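Side-chain contacts in nucleoside-diphosphate sugar epimerase (SulA family) (Corynebacterium glutamicum, PDB 3OH8), which probably epimerises nucleotide-linked sugars, using an NAD-type cofactor held by a Rossmann-fold domain: residues D18-K23 with A27-P32; T50-P55 with W60-D65; D107-R112 with G120-R125. One frame throughout, in Å; residues are numbered along the deposited sequence.

Contact 1: D18-K23 with A27-P32; sequences DWHTRK and ARLTPP
Helices 13-21 and 25-29 approach each other through His20 and Leu29, whose CA atoms are the nearest pair of the two segments at 9.6 Å, so side chains alone bridge the gap. The two short helices follow one another across a tight turn, between the first two strands of the antiparallel sheet, an order consistent with the helix-grip (START-like) fold. In Trp19, CG lies anti to the backbone N (chi1 -176°), which extends the indole toward the second helix, and the far rim of the six-membered ring does the touching. CH2 meets Leu29 CD2 at 3.7 Å, while CZ3 meets the other methyl, CD1, at 3.8 Å. Leu29 comes from the opposite direction, and its forked end suits it to receive a broad ring obliquely. Beside it, Arg28 offers only its aliphatic root: CB lies 3.9 Å from Trp19 CH2, with the two side chains crossing at about a right angle. Bends at chi2 and chi3 then carry the guanidinium on to a salt bridge with Asp132 of helix 119-139, which probably compensates the charge of this buried residue. His20 gives its ND1 to the carbonyl of Val16 and sets its ring edge-to-face against Phe96. Within their own helix, Trp19 CE3 stands over the centre of the His20 ring. The remaining imidazole nitrogen, His20 NE2, lies 4.0 Å from Leu29 CD1, a purely van der Waals approach.

Contact 2: T50-P55 with W60-D65; sequences TIFSLP and WVARHD
Thr50 and Ala62, like Phe52 and Trp60, are hydrogen-bonded pairs of an antiparallel beta hairpin, with Ile51 and Val61 as the non-hydrogen-bonded pair between them. Four backbone bonds join the strands. The bond from Phe52 N to Trp60 O, 2.7 Å, is almost straight (175° at the hydrogen) and lies in the carbonyl plane; its return, Trp60 N to Phe52 O, spans 2.8 Å. Ile51 CA adds a CA-H...O contact to the same Trp60 O.

Aromatic packing occupies the face bearing Thr50, Phe52, Trp60 and Ala62. Phe52 and Trp60 lie side by side, their planes 38° apart. Trp60 CE3 presses to 3.4 Å from Phe52 CD1, and CZ3 stands over the phenyl face toward its rim. The single methyl of Ala62 touches both rings: its CB meets the phenyl edge at Phe52 CE1, 3.8 Å away, and also sits above one indole face, offset toward its rim. Trp90 meets the Trp60 ring edge-to-face.

Among aliphatic groups, Ile51 CD1 meets Val61 CG2 at 3.9 Å on the other face, and Leu54 CD1 reaches Trp60 CB just beyond the strand. The four bonds thus pair the peptide groups of Thr50, Phe52, Trp60 and Ala62, while Phe52, Trp60 and Ala62 meet by van der Waals contact.

Contact 3: D107-R112 with G120-R125; sequences DSVSTR and GMFAYR
One of two bridging waters joins Asp107 OD2 to Arg125 NE, and the bond it donates to OD2, 2.7 Å, is the shortest polar bond of this contact. It accepts from Arg125 NE over 2.8 Å, lying in the guanidinium plane at its edge. The arginine chain runs extended through chi2 and then turns at chi3 (50°), which directs NE toward this water. A second water donates to Asp107 OD1, and Arg125 NH2 gives it a weak bond; this branch is less certain because the position of OD1 is in some doubt. Acid and base do not form a direct salt bridge: OD1 and Arg125 NH2 are 4.4 Å apart, with the oxygen well out of the guanidinium plane, so attraction between them is probably electrostatic and relayed by solvent.

Beside the bridge Phe122 packs against the aspartate: CE1 lies 3.5 Å from Asp107 CG and equally close to the CB methylene, the ring and carboxylate planes being 46° apart. An aspartate can serve here twice, its short stem packing on the ring while its oxygens turn to water. Farther round the same ring, Phe122 CE2 lies 4.1 Å from Val109 CG1. That methyl takes the crowded position between backbone N and carbonyl carbon (chi1 53°).

Asp107 and Val109 are two residues apart on the strand, so both point to the helix side, while Ser108 between them points away. Their neighbours His92 and His94, on strand 91-99, also touch Asp107 and Arg125, and His92 meets the Phe122 ring at a steep angle. Helix 120-125 runs nearly antiparallel to strand 107-110, with axes 11.5 Å apart. A long helix following the last strand and packed against its own antiparallel sheet is the hallmark of the helix-grip fold, which this domain probably adopts.

In the fold
From the N terminus the three contacts follow one another in series, neither nesting nor crossing. Contact 1 closes the short turn between helices 13-21 and 25-29, contact 2 the hairpin turn between strands 49-53 and 59-64, and contact 3 the connection from strand 102-110 into helix 119-139. Contact 1 touches both others: Thr30 OG1 packs on Phe52 CE2 of contact 2, and Pro32 CD meets Tyr124 CE1 of contact 3. Contacts 2 and 3 stay about 7 Å apart at their nearest atoms but share one antiparallel sheet. Arg28 also lies against helix 158-169, so contact 1 borders the neighbouring Rossmann-type domain as well.

Contact 1: D18-K23 with A27-P32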
ATOM      1  N   ASP A  18      -2.811   5.661  18.689  1.00 22.11           N
ATOM      2  CA  ASP A  18      -2.984   4.221  18.707  1.00 24.63           C
ATOM      3  C   ASP A  18      -2.476   3.588  17.417  1.00 22.27           C
ATOM      4  O   ASP A  18      -1.799   2.561  17.434  1.00 23.45           O
ATOM      5  CB  ASP A  18      -4.465   3.915  18.835  1.00 36.17           C
ATOM      6  CG  ASP A  18      -4.735   2.813  19.801  1.00 47.22           C
ATOM      7  OD1 ASP A  18      -5.062   3.145  20.963  1.00 45.78           O
ATOM      8  OD2 ASP A  18      -4.616   1.629  19.399  1.00 44.50           O
ATOM      9  N   TRP A  19      -2.821   4.207  16.295  1.00 17.79           N
ATOM     10  CA  TRP A  19      -2.444   3.685  14.974  1.00 17.92           C
ATOM     11  C   TRP A  19      -0.921   3.550  14.837  1.00 17.47           C
ATOM     12  O   TRP A  19      -0.410   2.570  14.261  1.00 17.07           O
ATOM     13  CB  TRP A  19      -3.030   4.604  13.896  1.00 18.07           C
ATOM     14  CG  TRP A  19      -2.812   4.158  12.465  1.00 15.75           C
ATOM     15  CD1 TRP A  19      -3.687   3.475  11.669  1.00 12.64           C
ATOM     16  CD2 TRP A  19      -1.646   4.401  11.671  1.00 16.54           C
ATOM     17  NE1 TRP A  19      -3.131   3.269  10.421  1.00 11.49           N
ATOM     18  CE2 TRP A  19      -1.883   3.828  10.401  1.00 18.06           C
ATOM     19  CE3 TRP A  19      -0.422   5.036  11.916  1.00 16.90           C
ATOM     20  CZ2 TRP A  19      -0.934   3.884   9.377  1.00 16.51           C
ATOM     21  CZ3 TRP A  19       0.514   5.090  10.903  1.00 17.32           C
ATOM     22  CH2 TRP A  19       0.255   4.516   9.645  1.00 15.87           C
ATOM     23  N   HIS A  20      -0.197   4.531  15.370  1.00 15.31           N
ATOM     24  CA  HIS A  20       1.270   4.540  15.313  1.00 17.57           C
ATOM     25  C   HIS A  20       1.918   3.468  16.196  1.00 18.10           C
ATOM     26  O   HIS A  20       3.060   3.066  15.950  1.00 18.12           O
ATOM     27  CB  HIS A  20       1.826   5.921  15.706  1.00 18.92           C
ATOM     28  CG  HIS A  20       1.603   6.980  14.677  1.00 15.52           C
ATOM     29  ND1 HIS A  20       0.393   7.629  14.524  1.00 15.41           N
ATOM     30  CD2 HIS A  20       2.438   7.524  13.755  1.00 13.29           C
ATOM     31  CE1 HIS A  20       0.491   8.513  13.549  1.00 14.89           C
ATOM     32  NE2 HIS A  20       1.721   8.457  13.055  1.00 16.47           N
ATOM     33  N   THR A  21       1.197   2.992  17.207  1.00 17.93           N
ATOM     34  CA  THR A  21       1.725   1.947  18.084  1.00 16.88           C
ATOM     35  C   THR A  21       1.628   0.538  17.488  1.00 21.20           C
ATOM     36  O   THR A  21       2.253  -0.384  17.996  1.00 20.25           O
ATOM     37  CB  THR A  21       0.989   1.914  19.438  1.00 18.24           C
ATOM     38  OG1 THR A  21      -0.322   1.362  19.252  1.00 20.75           O
ATOM     39  CG2 THR A  21       0.874   3.326  20.031  1.00 13.30           C
ATOM     40  N   ARG A  22       0.851   0.360  16.420  1.00 20.17           N
ATOM     41  CA  ARG A  22       0.609  -0.984  15.888  1.00 17.18           C
ATOM     42  C   ARG A  22       1.686  -1.477  14.927  1.00 18.79           C
ATOM     43  O   ARG A  22       2.375  -0.685  14.288  1.00 19.99           O
ATOM     44  CB  ARG A  22      -0.748  -1.050  15.190  1.00 23.81           C
ATOM     45  CG  ARG A  22      -1.894  -0.538  16.043  1.00 32.23           C
ATOM     46  CD  ARG A  22      -3.213  -1.117  15.597  1.00 38.42           C
ATOM     47  NE  ARG A  22      -4.300  -0.722  16.487  1.00 41.67           N
ATOM     48  CZ  ARG A  22      -5.259   0.139  16.162  1.00 48.57           C
ATOM     49  NH1 ARG A  22      -5.280   0.700  14.956  1.00 47.49           N
ATOM     50  NH2 ARG A  22      -6.203   0.436  17.045  1.00 52.28           N
ATOM     51  N   LYS A  23       1.814  -2.796  14.821  1.00 19.15           N
ATOM     52  CA  LYS A  23       2.662  -3.397  13.800  1.00 21.23           C
ATOM     53  C   LYS A  23       2.194  -2.913  12.437  1.00 20.96           C
ATOM     54  O   LYS A  23       0.983  -2.734  12.198  1.00 12.97           O
ATOM     55  CB  LYS A  23       2.606  -4.925  13.854  1.00 26.69           C
ATOM     56  CG  LYS A  23       3.212  -5.523  15.111  1.00 37.05           C
ATOM     57  CD  LYS A  23       2.155  -6.168  15.989  1.00 48.47           C
ATOM     58  CE  LYS A  23       1.727  -7.525  15.444  1.00 49.03           C
ATOM     59  NZ  LYS A  23       2.851  -8.495  15.521  1.00 50.62           N
ATOM     60  N   ALA A  27       6.047   0.648   8.332  1.00 16.47           N
ATOM     61  CA  ALA A  27       6.040   0.275   6.914  1.00 17.82           C
ATOM     62  C   ALA A  27       5.105   1.170   6.086  1.00 19.48           C
ATOM     63  O   ALA A  27       5.466   1.623   4.995  1.00 19.19           O
ATOM     64  CB  ALA A  27       5.671  -1.206   6.746  1.00 15.50           C
ATOM     65  N   ARG A  28       3.909   1.433   6.607  1.00 16.15           N
ATOM     66  CA  ARG A  28       2.932   2.263   5.888  1.00 15.86           C
ATOM     67  C   ARG A  28       3.474   3.657   5.583  1.00 15.51           C
ATOM     68  O   ARG A  28       3.269   4.177   4.489  1.00 14.95           O
ATOM     69  CB  ARG A  28       1.599   2.369   6.656  1.00 19.10           C
ATOM     70  CG  ARG A  28       0.857   1.046   6.898  1.00 17.17           C
ATOM     71  CD  ARG A  28       0.460   0.359   5.591  1.00 15.94           C
ATOM     72  NE  ARG A  28      -0.580   1.098   4.882  1.00 16.64           N
ATOM     73  CZ  ARG A  28      -1.017   0.801   3.659  1.00 17.41           C
ATOM     74  NH1 ARG A  28      -0.494  -0.229   2.995  1.00 18.14           N
ATOM     75  NH2 ARG A  28      -1.984   1.531   3.097  1.00 14.36           N
ATOM     76  N   LEU A  29       4.180   4.268   6.535  1.00 14.21           N
ATOM     77  CA  LEU A  29       4.647   5.647   6.343  1.00 18.22           C
ATOM     78  C   LEU A  29       6.051   5.780   5.727  1.00 17.54           C
ATOM     79  O   LEU A  29       6.524   6.891   5.473  1.00 21.67           O
ATOM     80  CB  LEU A  29       4.567   6.434   7.667  1.00 14.92           C
ATOM     81  CG  LEU A  29       3.194   6.448   8.332  1.00 15.74           C
ATOM     82  CD1 LEU A  29       3.165   7.478   9.497  1.00 17.80           C
ATOM     83  CD2 LEU A  29       2.097   6.745   7.300  1.00 16.09           C
ATOM     84  N   THR A  30       6.717   4.657   5.484  1.00 14.23           N
ATOM     85  CA  THR A  30       8.017   4.688   4.819  1.00 18.30           C
ATOM     86  C   THR A  30       7.816   5.034   3.340  1.00 18.91           C
ATOM     87  O   THR A  30       7.069   4.361   2.643  1.00 21.62           O
ATOM     88  CB  THR A  30       8.761   3.329   4.942  1.00 21.37           C
ATOM     89  OG1 THR A  30       9.041   3.060   6.319  1.00 23.58           O
ATOM     90  CG2 THR A  30      10.083   3.365   4.177  1.00 22.82           C
ATOM     91  N   PRO A  31       8.469   6.104   2.860  1.00 16.65           N
ATOM     92  CA  PRO A  31       8.275   6.534   1.468  1.00 14.93           C
ATOM     93  C   PRO A  31       8.767   5.477   0.462  1.00 16.48           C
ATOM     94  O   PRO A  31       9.897   4.991   0.568  1.00 17.78           O
ATOM     95  CB  PRO A  31       9.137   7.804   1.365  1.00 22.92           C
ATOM     96  CG  PRO A  31       9.309   8.277   2.775  1.00 20.70           C
ATOM     97  CD  PRO A  31       9.323   7.034   3.625  1.00 16.31           C
ATOM     98  N   PRO A  32       7.923   5.128  -0.517  1.00 16.30           N
ATOM     99  CA  PRO A  32       8.316   4.116  -1.507  1.00 19.71           C
ATOM    100  C   PRO A  32       9.432   4.618  -2.410  1.00 20.66           C
ATOM    101  O   PRO A  32      10.105   3.803  -3.034  1.00 25.01           O
ATOM    102  CB  PRO A  32       7.044   3.921  -2.353  1.00 18.78           C
ATOM    103  CG  PRO A  32       5.942   4.594  -1.608  1.00 19.54           C
ATOM    104  CD  PRO A  32       6.560   5.631  -0.736  1.00 15.96           C
TER

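Contact 2: T50-P55 with W60-D65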
ATOM      1  N   THR A  50      14.544  -0.159  15.560  1.00 24.26           N
ATOM      2  CA  THR A  50      13.997  -0.613  14.294  1.00 26.45           C
ATOM      3  C   THR A  50      15.145  -0.686  13.301  1.00 26.60           C
ATOM      4  O   THR A  50      15.925   0.259  13.207  1.00 21.97           O
ATOM      5  CB  THR A  50      12.971   0.391  13.761  1.00 29.64           C
ATOM      6  OG1 THR A  50      11.899   0.513  14.700  1.00 30.18           O
ATOM      7  CG2 THR A  50      12.429  -0.068  12.401  1.00 32.69           C
ATOM      8  N   ILE A  51      15.264  -1.800  12.580  1.00 25.92           N
ATOM      9  CA  ILE A  51      16.308  -1.937  11.570  1.00 24.85           C
ATOM     10  C   ILE A  51      15.722  -1.700  10.185  1.00 23.77           C
ATOM     11  O   ILE A  51      14.704  -2.302   9.828  1.00 26.23           O
ATOM     12  CB  ILE A  51      16.951  -3.360  11.576  1.00 30.02           C
ATOM     13  CG1 ILE A  51      17.323  -3.826  12.995  1.00 29.49           C
ATOM     14  CG2 ILE A  51      18.166  -3.411  10.640  1.00 24.51           C
ATOM     15  CD1 ILE A  51      18.520  -3.136  13.598  1.00 30.93           C
ATOM     16  N   PHE A  52      16.350  -0.821   9.411  1.00 23.38           N
ATOM     17  CA  PHE A  52      15.952  -0.595   8.026  1.00 24.46           C
ATOM     18  C   PHE A  52      17.013  -1.143   7.072  1.00 28.43           C
ATOM     19  O   PHE A  52      18.205  -0.964   7.299  1.00 29.24           O
ATOM     20  CB  PHE A  52      15.817   0.902   7.732  1.00 30.60           C
ATOM     21  CG  PHE A  52      14.673   1.574   8.435  1.00 27.54           C
ATOM     22  CD1 PHE A  52      14.784   1.957   9.763  1.00 26.44           C
ATOM     23  CD2 PHE A  52      13.495   1.843   7.759  1.00 25.24           C
ATOM     24  CE1 PHE A  52      13.736   2.603  10.410  1.00 27.84           C
ATOM     25  CE2 PHE A  52      12.432   2.487   8.400  1.00 26.50           C
ATOM     26  CZ  PHE A  52      12.557   2.865   9.723  1.00 28.57           C
ATOM     27  N   SER A  53      16.576  -1.780   5.991  1.00 25.75           N
ATOM     28  CA  SER A  53      17.483  -2.152   4.913  1.00 32.21           C
ATOM     29  C   SER A  53      17.685  -0.955   3.993  1.00 31.83           C
ATOM     30  O   SER A  53      16.751  -0.189   3.747  1.00 32.90           O
ATOM     31  CB  SER A  53      16.910  -3.317   4.112  1.00 36.06           C
ATOM     32  OG  SER A  53      15.688  -2.940   3.503  1.00 35.67           O
ATOM     33  N   LEU A  54      18.911  -0.800   3.498  1.00 30.23           N
ATOM     34  CA  LEU A  54      19.281   0.261   2.567  1.00 32.18           C
ATOM     35  C   LEU A  54      19.914  -0.407   1.351  1.00 36.28           C
ATOM     36  O   LEU A  54      20.121  -1.616   1.355  1.00 38.98           O
ATOM     37  CB  LEU A  54      20.282   1.210   3.222  1.00 33.46           C
ATOM     38  CG  LEU A  54      19.750   2.361   4.083  1.00 42.00           C
ATOM     39  CD1 LEU A  54      20.853   2.933   4.965  1.00 42.25           C
ATOM     40  CD2 LEU A  54      19.158   3.439   3.201  1.00 42.65           C
ATOM     41  N   PRO A  55      20.239   0.364   0.305  1.00 42.73           N
ATOM     42  CA  PRO A  55      20.810  -0.348  -0.846  1.00 47.31           C
ATOM     43  C   PRO A  55      22.245  -0.807  -0.575  1.00 49.49           C
ATOM     44  O   PRO A  55      22.929  -0.225   0.270  1.00 48.10           O
ATOM     45  CB  PRO A  55      20.794   0.707  -1.966  1.00 46.47           C
ATOM     46  CG  PRO A  55      19.955   1.853  -1.441  1.00 46.26           C
ATOM     47  CD  PRO A  55      20.106   1.807   0.050  1.00 45.14           C
ATOM     48  N   TRP A  60      20.211   0.651   8.305  1.00 34.98           N
ATOM     49  CA  TRP A  60      20.062   1.786   9.189  1.00 35.72           C
ATOM     50  C   TRP A  60      19.404   1.320  10.483  1.00 32.76           C
ATOM     51  O   TRP A  60      18.329   0.711  10.460  1.00 35.02           O
ATOM     52  CB  TRP A  60      19.228   2.873   8.515  1.00 36.89           C
ATOM     53  CG  TRP A  60      19.109   4.121   9.320  1.00 40.94           C
ATOM     54  CD1 TRP A  60      20.108   4.754   9.998  1.00 44.98           C
ATOM     55  CD2 TRP A  60      17.927   4.907   9.523  1.00 42.01           C
ATOM     56  NE1 TRP A  60      19.622   5.882  10.613  1.00 45.74           N
ATOM     57  CE2 TRP A  60      18.286   5.998  10.337  1.00 46.63           C
ATOM     58  CE3 TRP A  60      16.606   4.794   9.097  1.00 44.99           C
ATOM     59  CZ2 TRP A  60      17.370   6.968  10.730  1.00 48.27           C
ATOM     60  CZ3 TRP A  60      15.695   5.760   9.491  1.00 46.37           C
ATOM     61  CH2 TRP A  60      16.082   6.832  10.296  1.00 45.78           C
ATOM     62  N   VAL A  61      20.064   1.596  11.603  1.00 27.61           N
ATOM     63  CA  VAL A  61      19.568   1.191  12.909  1.00 20.82           C
ATOM     64  C   VAL A  61      18.946   2.409  13.574  1.00 26.54           C
ATOM     65  O   VAL A  61      19.651   3.300  14.030  1.00 28.11           O
ATOM     66  CB  VAL A  61      20.697   0.647  13.801  1.00 24.13           C
ATOM     67  CG1 VAL A  61      20.157   0.259  15.177  1.00 23.71           C
ATOM     68  CG2 VAL A  61      21.372  -0.545  13.128  1.00 26.31           C
ATOM     69  N   ALA A  62      17.619   2.456  13.597  1.00 26.41           N
ATOM     70  CA  ALA A  62      16.919   3.557  14.234  1.00 23.52           C
ATOM     71  C   ALA A  62      16.522   3.152  15.641  1.00 28.10           C
ATOM     72  O   ALA A  62      16.275   1.978  15.904  1.00 31.23           O
ATOM     73  CB  ALA A  62      15.693   3.949  13.426  1.00 21.78           C
ATOM     74  N   ARG A  63      16.455   4.127  16.539  1.00 22.62           N
ATOM     75  CA  ARG A  63      16.192   3.854  17.944  1.00 27.16           C
ATOM     76  C   ARG A  63      15.178   4.868  18.468  1.00 26.87           C
ATOM     77  O   ARG A  63      15.283   6.048  18.169  1.00 26.87           O
ATOM     78  CB  ARG A  63      17.512   3.991  18.709  1.00 36.37           C
ATOM     79  CG  ARG A  63      17.651   3.143  19.964  1.00 51.93           C
ATOM     80  CD  ARG A  63      19.065   3.281  20.532  1.00 58.02           C
ATOM     81  NE  ARG A  63      19.089   3.222  21.991  1.00 64.11           N
ATOM     82  CZ  ARG A  63      18.948   4.277  22.788  1.00 69.77           C
ATOM     83  NH1 ARG A  63      18.766   5.489  22.272  1.00 70.74           N
ATOM     84  NH2 ARG A  63      18.986   4.120  24.105  1.00 72.00           N
ATOM     85  N   HIS A  64      14.195   4.417  19.242  1.00 21.64           N
ATOM     86  CA  HIS A  64      13.278   5.354  19.881  1.00 23.56           C
ATOM     87  C   HIS A  64      13.932   5.898  21.150  1.00 28.06           C
ATOM     88  O   HIS A  64      14.562   5.153  21.897  1.00 29.92           O
ATOM     89  CB  HIS A  64      11.945   4.696  20.221  1.00 24.38           C
ATOM     90  CG  HIS A  64      11.070   4.430  19.032  1.00 24.43           C
ATOM     91  ND1 HIS A  64      10.324   3.279  18.896  1.00 30.36           N
ATOM     92  CD2 HIS A  64      10.816   5.172  17.924  1.00 26.35           C
ATOM     93  CE1 HIS A  64       9.653   3.322  17.759  1.00 31.96           C
ATOM     94  NE2 HIS A  64       9.932   4.456  17.151  1.00 29.09           N
ATOM     95  N   ASP A  65      13.775   7.193  21.383  1.00 27.65           N
ATOM     96  CA  ASP A  65      14.457   7.874  22.481  1.00 26.18           C
ATOM     97  C   ASP A  65      13.515   8.068  23.662  1.00 23.86           C
ATOM     98  O   ASP A  65      12.513   8.787  23.567  1.00 24.82           O
ATOM     99  CB  ASP A  65      14.992   9.217  21.994  1.00 31.21           C
ATOM    100  CG  ASP A  65      15.780   9.956  23.062  1.00 34.05           C
ATOM    101  OD1 ASP A  65      15.871   9.444  24.198  1.00 36.85           O
ATOM    102  OD2 ASP A  65      16.294  11.048  22.758  1.00 33.77           O
TER

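Contact 3: D107-R112 with G120-R125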
ATOM      1  N   ASP A 107       5.846  17.345  13.046  1.00 18.62           N
ATOM      2  CA  ASP A 107       7.095  16.616  12.886  1.00 18.05           C
ATOM      3  C   ASP A 107       8.232  17.613  12.931  1.00 15.23           C
ATOM      4  O   ASP A 107       8.210  18.626  12.230  1.00 20.94           O
ATOM      5  CB  ASP A 107       7.141  15.895  11.542  1.00 15.62           C
ATOM      6  CG  ASP A 107       6.137  14.776  11.458  1.00 21.21           C
ATOM      7  OD1 ASP A 107       6.358  13.729  12.102  1.00 22.22           O
ATOM      8  OD2 ASP A 107       5.126  14.960  10.758  1.00 22.16           O
ATOM      9  N   SER A 108       9.228  17.317  13.751  1.00 16.71           N
ATOM     10  CA  SER A 108      10.424  18.136  13.799  1.00 18.36           C
ATOM     11  C   SER A 108      11.631  17.221  13.640  1.00 21.47           C
ATOM     12  O   SER A 108      11.907  16.388  14.501  1.00 25.46           O
ATOM     13  CB  SER A 108      10.499  18.903  15.126  1.00 25.64           C
ATOM     14  OG  SER A 108      11.681  19.681  15.190  1.00 33.29           O
ATOM     15  N   VAL A 109      12.334  17.355  12.524  1.00 18.00           N
ATOM     16  CA  VAL A 109      13.529  16.551  12.311  1.00 20.39           C
ATOM     17  C   VAL A 109      14.786  17.423  12.338  1.00 26.21           C
ATOM     18  O   VAL A 109      14.881  18.431  11.639  1.00 26.29           O
ATOM     19  CB  VAL A 109      13.457  15.720  11.011  1.00 27.42           C
ATOM     20  CG1 VAL A 109      13.140  16.599   9.826  1.00 37.91           C
ATOM     21  CG2 VAL A 109      14.770  14.977  10.786  1.00 27.62           C
ATOM     22  N   SER A 110      15.728  17.047  13.189  1.00 28.82           N
ATOM     23  CA  SER A 110      17.016  17.725  13.247  1.00 30.52           C
ATOM     24  C   SER A 110      17.978  16.940  12.353  1.00 29.74           C
ATOM     25  O   SER A 110      18.157  15.738  12.535  1.00 26.22           O
ATOM     26  CB  SER A 110      17.521  17.772  14.688  1.00 35.30           C
ATOM     27  OG  SER A 110      18.608  18.667  14.817  1.00 44.57           O
ATOM     28  N   THR A 111      18.553  17.617  11.365  1.00 35.19           N
ATOM     29  CA  THR A 111      19.436  16.990  10.384  1.00 38.85           C
ATOM     30  C   THR A 111      20.053  18.082   9.505  1.00 46.43           C
ATOM     31  O   THR A 111      19.485  19.165   9.361  1.00 44.63           O
ATOM     32  CB  THR A 111      18.679  15.951   9.512  1.00 39.02           C
ATOM     33  OG1 THR A 111      19.586  15.327   8.599  1.00 40.61           O
ATOM     34  CG2 THR A 111      17.559  16.608   8.723  1.00 35.42           C
ATOM     35  N   ARG A 112      21.225  17.821   8.938  1.00 49.56           N
ATOM     36  CA  ARG A 112      21.903  18.855   8.160  1.00 52.34           C
ATOM     37  C   ARG A 112      21.389  18.930   6.731  1.00 50.18           C
ATOM     38  O   ARG A 112      21.750  19.836   5.979  1.00 52.20           O
ATOM     39  CB  ARG A 112      23.429  18.702   8.211  1.00 57.26           C
ATOM     40  CG  ARG A 112      24.018  19.166   9.530  1.00 63.45           C
ATOM     41  CD  ARG A 112      25.450  19.642   9.412  1.00 68.29           C
ATOM     42  NE  ARG A 112      25.835  20.425  10.582  1.00 71.36           N
ATOM     43  CZ  ARG A 112      26.238  19.896  11.734  1.00 74.08           C
ATOM     44  NH1 ARG A 112      26.310  18.577  11.872  1.00 72.78           N
ATOM     45  NH2 ARG A 112      26.567  20.685  12.750  1.00 73.69           N
ATOM     46  N   GLY A 120       9.403  15.891   0.158  1.00 23.80           N
ATOM     47  CA  GLY A 120       8.754  14.732  -0.441  1.00 22.28           C
ATOM     48  C   GLY A 120       8.413  13.663   0.583  1.00 20.54           C
ATOM     49  O   GLY A 120       7.281  13.182   0.643  1.00 22.72           O
HETATM   50  N   MSE A 121       9.403  13.291   1.384  1.00 17.40           N
HETATM   51  CA  MSE A 121       9.226  12.315   2.449  1.00 18.17           C
HETATM   52  C   MSE A 121       8.040  12.680   3.327  1.00 21.49           C
HETATM   53  O   MSE A 121       7.185  11.844   3.611  1.00 19.86           O
HETATM   54  CB  MSE A 121      10.476  12.254   3.330  1.00 17.76           C
HETATM   55  CG  MSE A 121      10.294  11.453   4.633  1.00 23.83           C
HETATM   56 SE   MSE A 121      11.787  11.280   5.673  1.00 47.38          SE
HETATM   57  CE  MSE A 121      11.109  10.383   7.060  1.00 43.85           C
ATOM     58  N   PHE A 122       7.990  13.933   3.769  1.00 21.43           N
ATOM     59  CA  PHE A 122       6.926  14.309   4.686  1.00 21.37           C
ATOM     60  C   PHE A 122       5.566  14.466   4.047  1.00 17.05           C
ATOM     61  O   PHE A 122       4.555  14.153   4.667  1.00 17.29           O
ATOM     62  CB  PHE A 122       7.333  15.483   5.570  1.00 21.31           C
ATOM     63  CG  PHE A 122       8.155  15.041   6.725  1.00 20.23           C
ATOM     64  CD1 PHE A 122       7.545  14.458   7.825  1.00 22.36           C
ATOM     65  CD2 PHE A 122       9.535  15.073   6.663  1.00 20.66           C
ATOM     66  CE1 PHE A 122       8.306  13.974   8.887  1.00 19.84           C
ATOM     67  CE2 PHE A 122      10.302  14.596   7.718  1.00 26.90           C
ATOM     68  CZ  PHE A 122       9.686  14.043   8.827  1.00 18.55           C
ATOM     69  N   ALA A 123       5.537  14.899   2.794  1.00 16.58           N
ATOM     70  CA  ALA A 123       4.275  14.968   2.078  1.00 17.93           C
ATOM     71  C   ALA A 123       3.675  13.557   1.993  1.00 18.14           C
ATOM     72  O   ALA A 123       2.456  13.383   2.126  1.00 17.72           O
ATOM     73  CB  ALA A 123       4.481  15.559   0.678  1.00 20.19           C
ATOM     74  N   TYR A 124       4.534  12.557   1.787  1.00 12.12           N
ATOM     75  CA  TYR A 124       4.082  11.159   1.733  1.00 15.11           C
ATOM     76  C   TYR A 124       3.551  10.676   3.086  1.00 15.96           C
ATOM     77  O   TYR A 124       2.459  10.105   3.169  1.00 17.02           O
ATOM     78  CB  TYR A 124       5.211  10.214   1.275  1.00 15.47           C
ATOM     79  CG  TYR A 124       4.747   8.774   1.224  1.00 15.34           C
ATOM     80  CD1 TYR A 124       4.059   8.284   0.106  1.00 14.90           C
ATOM     81  CD2 TYR A 124       4.949   7.921   2.300  1.00 17.72           C
ATOM     82  CE1 TYR A 124       3.604   6.973   0.055  1.00 14.32           C
ATOM     83  CE2 TYR A 124       4.499   6.594   2.260  1.00 13.46           C
ATOM     84  CZ  TYR A 124       3.832   6.130   1.131  1.00 17.24           C
ATOM     85  OH  TYR A 124       3.382   4.829   1.087  1.00 14.25           O
ATOM     86  N   ARG A 125       4.332  10.901   4.140  1.00 18.24           N
ATOM     87  CA  ARG A 125       3.918  10.531   5.489  1.00 18.92           C
ATOM     88  C   ARG A 125       2.550  11.126   5.831  1.00 19.74           C
ATOM     89  O   ARG A 125       1.693  10.428   6.380  1.00 17.97           O
ATOM     90  CB  ARG A 125       4.955  10.966   6.537  1.00 18.03           C
ATOM     91  CG  ARG A 125       6.316  10.287   6.452  1.00 21.38           C
ATOM     92  CD  ARG A 125       7.232  10.753   7.608  1.00 23.27           C
ATOM     93  NE  ARG A 125       6.547  10.643   8.899  1.00 19.42           N
ATOM     94  CZ  ARG A 125       6.613   9.579   9.695  1.00 20.25           C
ATOM     95  NH1 ARG A 125       7.362   8.534   9.353  1.00 22.03           N
ATOM     96  NH2 ARG A 125       5.925   9.555  10.824  1.00 23.36           N
TER
HETATM   97  O   HOH W   1       4.608  12.610   9.527  1.00 16.41           O
HETATM   98  O   HOH W   2       4.541  11.835  13.044  1.00 19.95           O